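PDB 2HWY: nonsense-mediated mRNA decay factor SMG5 from Homo sapiens, which takes part in nonsense-mediated mRNA decay, promoting UPF1 dephosphorylation, and is represented here by its PIN domain, the protein having no RNase activity by itself. Local coordinates for residues A[5-10]-A[30-35]. Numbering follows the deposited sequence.
Sequences LVPDTQ and VIIPRT
Leu5 pairs with Val30 in parallel register, and its carbonyl oxygen receives the one hydrogen bond between residues 5-10 and 30-35, a weak one from Ile31 N (Ile31 N to Leu5 O 3.2 Å, 134° at the hydrogen). A backbone hydrogen bond of Leu5 with Ile29 is its neighbour between the same two strands. At Val6 the CA-H is directed at Ile31 O, and Val6 CG1, anti to the carbonyl carbon, lies 4.0 Å from Ile31 CB. Pro7 has no N-H to continue the ladder; instead its ring, with CB directed toward the other segment, lays CD and CG against Val30 and Ile32. Pro7 CD also lies 3.5 Å from Ile31 O. With its CG1 anti to the backbone N (chi1 169°), Val30 presents that methyl to Pro7 CD at 3.8 Å. Pro7 CG meets Ile32 CD1 at 3.6 Å, the two side chains crossing at about a right angle. Pro7 O in turn lies 3.6 Å from Pro33 CD. Beyond this point Asp8 caps helix 9-14, its OD1 accepting from Gln10 N from above the carboxylate plane, and Thr9 packs on Val36 and Leu40 of helix 34-43. Strands 4-7 and 29-32, joined through helices 9-14 and 16-25, thus form a beta-alpha-beta unit at the centre of the five-stranded parallel sheet of the alpha/beta PIN domain fold.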
ATOM      1  N   LEU A   5       1.860  -1.269   7.112  1.00 22.84           N
ATOM      2  CA  LEU A   5       1.209  -1.797   5.916  1.00 22.95           C
ATOM      3  C   LEU A   5       1.738  -1.020   4.730  1.00 23.05           C
ATOM      4  O   LEU A   5       1.932   0.205   4.830  1.00 22.68           O
ATOM      5  CB  LEU A   5      -0.303  -1.659   6.008  1.00 22.93           C
ATOM      6  CG  LEU A   5      -0.834  -2.340   7.275  1.00 23.98           C
ATOM      7  CD1 LEU A   5      -2.361  -2.137   7.423  1.00 24.51           C
ATOM      8  CD2 LEU A   5      -0.450  -3.806   7.284  1.00 22.82           C
ATOM      9  N   VAL A   6       2.015  -1.713   3.620  1.00 22.87           N
ATOM     10  CA  VAL A   6       2.480  -1.002   2.429  1.00 23.06           C
ATOM     11  C   VAL A   6       1.648  -1.316   1.185  1.00 22.90           C
ATOM     12  O   VAL A   6       1.811  -2.358   0.570  1.00 22.51           O
ATOM     13  CB  VAL A   6       4.014  -1.138   2.192  1.00 22.74           C
ATOM     14  CG1 VAL A   6       4.747  -1.131   3.518  1.00 22.53           C
ATOM     15  CG2 VAL A   6       4.369  -2.366   1.397  1.00 23.50           C
ATOM     16  N   PRO A   7       0.733  -0.398   0.834  1.00 23.41           N
ATOM     17  CA  PRO A   7      -0.088  -0.453  -0.359  1.00 24.21           C
ATOM     18  C   PRO A   7       0.645  -0.595  -1.685  1.00 24.99           C
ATOM     19  O   PRO A   7       1.680   0.048  -1.931  1.00 24.83           O
ATOM     20  CB  PRO A   7      -0.805   0.894  -0.339  1.00 24.29           C
ATOM     21  CG  PRO A   7      -0.891   1.242   1.067  1.00 23.68           C
ATOM     22  CD  PRO A   7       0.383   0.770   1.660  1.00 23.36           C
ATOM     23  N   ASP A   8       0.068  -1.459  -2.514  1.00 25.97           N
ATOM     24  CA  ASP A   8       0.364  -1.600  -3.948  1.00 26.10           C
ATOM     25  C   ASP A   8      -0.303  -0.390  -4.627  1.00 26.52           C
ATOM     26  O   ASP A   8      -1.128   0.287  -3.992  1.00 27.31           O
ATOM     27  CB  ASP A   8      -0.285  -2.925  -4.386  1.00 26.08           C
ATOM     28  CG  ASP A   8       0.070  -3.363  -5.784  1.00 27.29           C
ATOM     29  OD1 ASP A   8       0.034  -2.540  -6.733  1.00 33.80           O
ATOM     30  OD2 ASP A   8       0.331  -4.576  -5.959  1.00 27.71           O
ATOM     31  N   THR A   9       0.059  -0.091  -5.875  1.00 26.29           N
ATOM     32  CA  THR A   9      -0.659   0.919  -6.664  1.00 26.48           C
ATOM     33  C   THR A   9      -2.080   0.415  -6.850  1.00 26.72           C
ATOM     34  O   THR A   9      -3.059   1.153  -6.706  1.00 26.96           O
ATOM     35  CB  THR A   9      -0.022   1.175  -8.085  1.00 26.31           C
ATOM     36  OG1 THR A   9       1.159   1.974  -7.962  1.00 25.88           O
ATOM     37  CG2 THR A   9      -0.992   1.905  -9.007  1.00 25.80           C
ATOM     38  N   GLN A  10      -2.184  -0.857  -7.184  1.00 26.87           N
ATOM     39  CA  GLN A  10      -3.477  -1.447  -7.444  1.00 27.21           C
ATOM     40  C   GLN A  10      -4.375  -1.359  -6.213  1.00 27.13           C
ATOM     41  O   GLN A  10      -5.575  -1.112  -6.345  1.00 27.37           O
ATOM     42  CB  GLN A  10      -3.318  -2.902  -7.871  1.00 27.23           C
ATOM     43  CG  GLN A  10      -3.661  -3.179  -9.299  1.00 27.59           C
ATOM     44  CD  GLN A  10      -3.701  -4.682  -9.564  1.00 28.67           C
ATOM     45  OE1 GLN A  10      -4.629  -5.198 -10.206  1.00 31.43           O
ATOM     46  NE2 GLN A  10      -2.700  -5.401  -9.046  1.00 30.11           N
ATOM     47  N   VAL A  30       0.977   3.569   7.647  1.00 21.80           N
ATOM     48  CA  VAL A  30       0.910   3.278   6.218  1.00 21.60           C
ATOM     49  C   VAL A  30       2.075   3.944   5.475  1.00 21.36           C
ATOM     50  O   VAL A  30       2.072   5.156   5.245  1.00 21.31           O
ATOM     51  CB  VAL A  30      -0.430   3.703   5.605  1.00 21.57           C
ATOM     52  CG1 VAL A  30      -0.354   3.623   4.093  1.00 23.45           C
ATOM     53  CG2 VAL A  30      -1.561   2.822   6.099  1.00 21.09           C
ATOM     54  N   ILE A  31       3.069   3.133   5.118  1.00 21.01           N
ATOM     55  CA  ILE A  31       4.155   3.552   4.246  1.00 20.81           C
ATOM     56  C   ILE A  31       3.717   3.395   2.786  1.00 20.54           C
ATOM     57  O   ILE A  31       3.470   2.277   2.335  1.00 19.92           O
ATOM     58  CB  ILE A  31       5.419   2.711   4.503  1.00 20.67           C
ATOM     59  CG1 ILE A  31       5.747   2.693   5.998  1.00 21.71           C
ATOM     60  CG2 ILE A  31       6.606   3.263   3.722  1.00 20.73           C
ATOM     61  CD1 ILE A  31       5.821   4.104   6.632  1.00 22.96           C
ATOM     62  N   ILE A  32       3.608   4.513   2.062  1.00 20.43           N
ATOM     63  CA  ILE A  32       3.300   4.492   0.625  1.00 20.47           C
ATOM     64  C   ILE A  32       4.633   4.601  -0.103  1.00 20.67           C
ATOM     65  O   ILE A  32       5.270   5.656  -0.068  1.00 21.32           O
ATOM     66  CB  ILE A  32       2.408   5.698   0.160  1.00 20.09           C
ATOM     67  CG1 ILE A  32       1.174   5.912   1.045  1.00 19.99           C
ATOM     68  CG2 ILE A  32       1.975   5.492  -1.269  1.00 20.35           C
ATOM     69  CD1 ILE A  32       0.174   4.730   1.065  1.00 19.79           C
ATOM     70  N   PRO A  33       5.075   3.534  -0.774  1.00 20.82           N
ATOM     71  CA  PRO A  33       6.411   3.610  -1.394  1.00 20.75           C
ATOM     72  C   PRO A  33       6.516   4.629  -2.538  1.00 20.63           C
ATOM     73  O   PRO A  33       5.556   4.817  -3.285  1.00 20.80           O
ATOM     74  CB  PRO A  33       6.648   2.191  -1.925  1.00 20.78           C
ATOM     75  CG  PRO A  33       5.554   1.343  -1.370  1.00 21.43           C
ATOM     76  CD  PRO A  33       4.415   2.244  -1.020  1.00 21.14           C
ATOM     77  N   ARG A  34       7.675   5.272  -2.662  1.00 20.64           N
ATOM     78  CA  ARG A  34       7.941   6.247  -3.740  1.00 20.98           C
ATOM     79  C   ARG A  34       7.578   5.776  -5.140  1.00 20.69           C
ATOM     80  O   ARG A  34       7.177   6.569  -5.977  1.00 20.62           O
ATOM     81  CB  ARG A  34       9.429   6.650  -3.755  1.00 21.08           C
ATOM     82  CG  ARG A  34       9.805   7.686  -4.852  1.00 21.14           C
ATOM     83  CD  ARG A  34      10.471   8.924  -4.271  1.00 21.57           C
ATOM     84  NE  ARG A  34       9.633   9.434  -3.199  1.00 21.60           N
ATOM     85  CZ  ARG A  34       8.501  10.102  -3.384  1.00 22.07           C
ATOM     86  NH1 ARG A  34       8.077  10.412  -4.604  1.00 22.50           N
ATOM     87  NH2 ARG A  34       7.792  10.481  -2.330  1.00 22.20           N
ATOM     88  N   THR A  35       7.768   4.492  -5.399  1.00 21.00           N
ATOM     89  CA  THR A  35       7.486   3.916  -6.699  1.00 21.39           C
ATOM     90  C   THR A  35       5.978   3.863  -6.936  1.00 21.97           C
ATOM     91  O   THR A  35       5.526   3.920  -8.082  1.00 22.33           O
ATOM     92  CB  THR A  35       8.116   2.511  -6.822  1.00 21.40           C
ATOM     93  OG1 THR A  35       8.159   2.124  -8.199  1.00 21.90           O
ATOM     94  CG2 THR A  35       7.351   1.459  -6.000  1.00 20.93           C
TER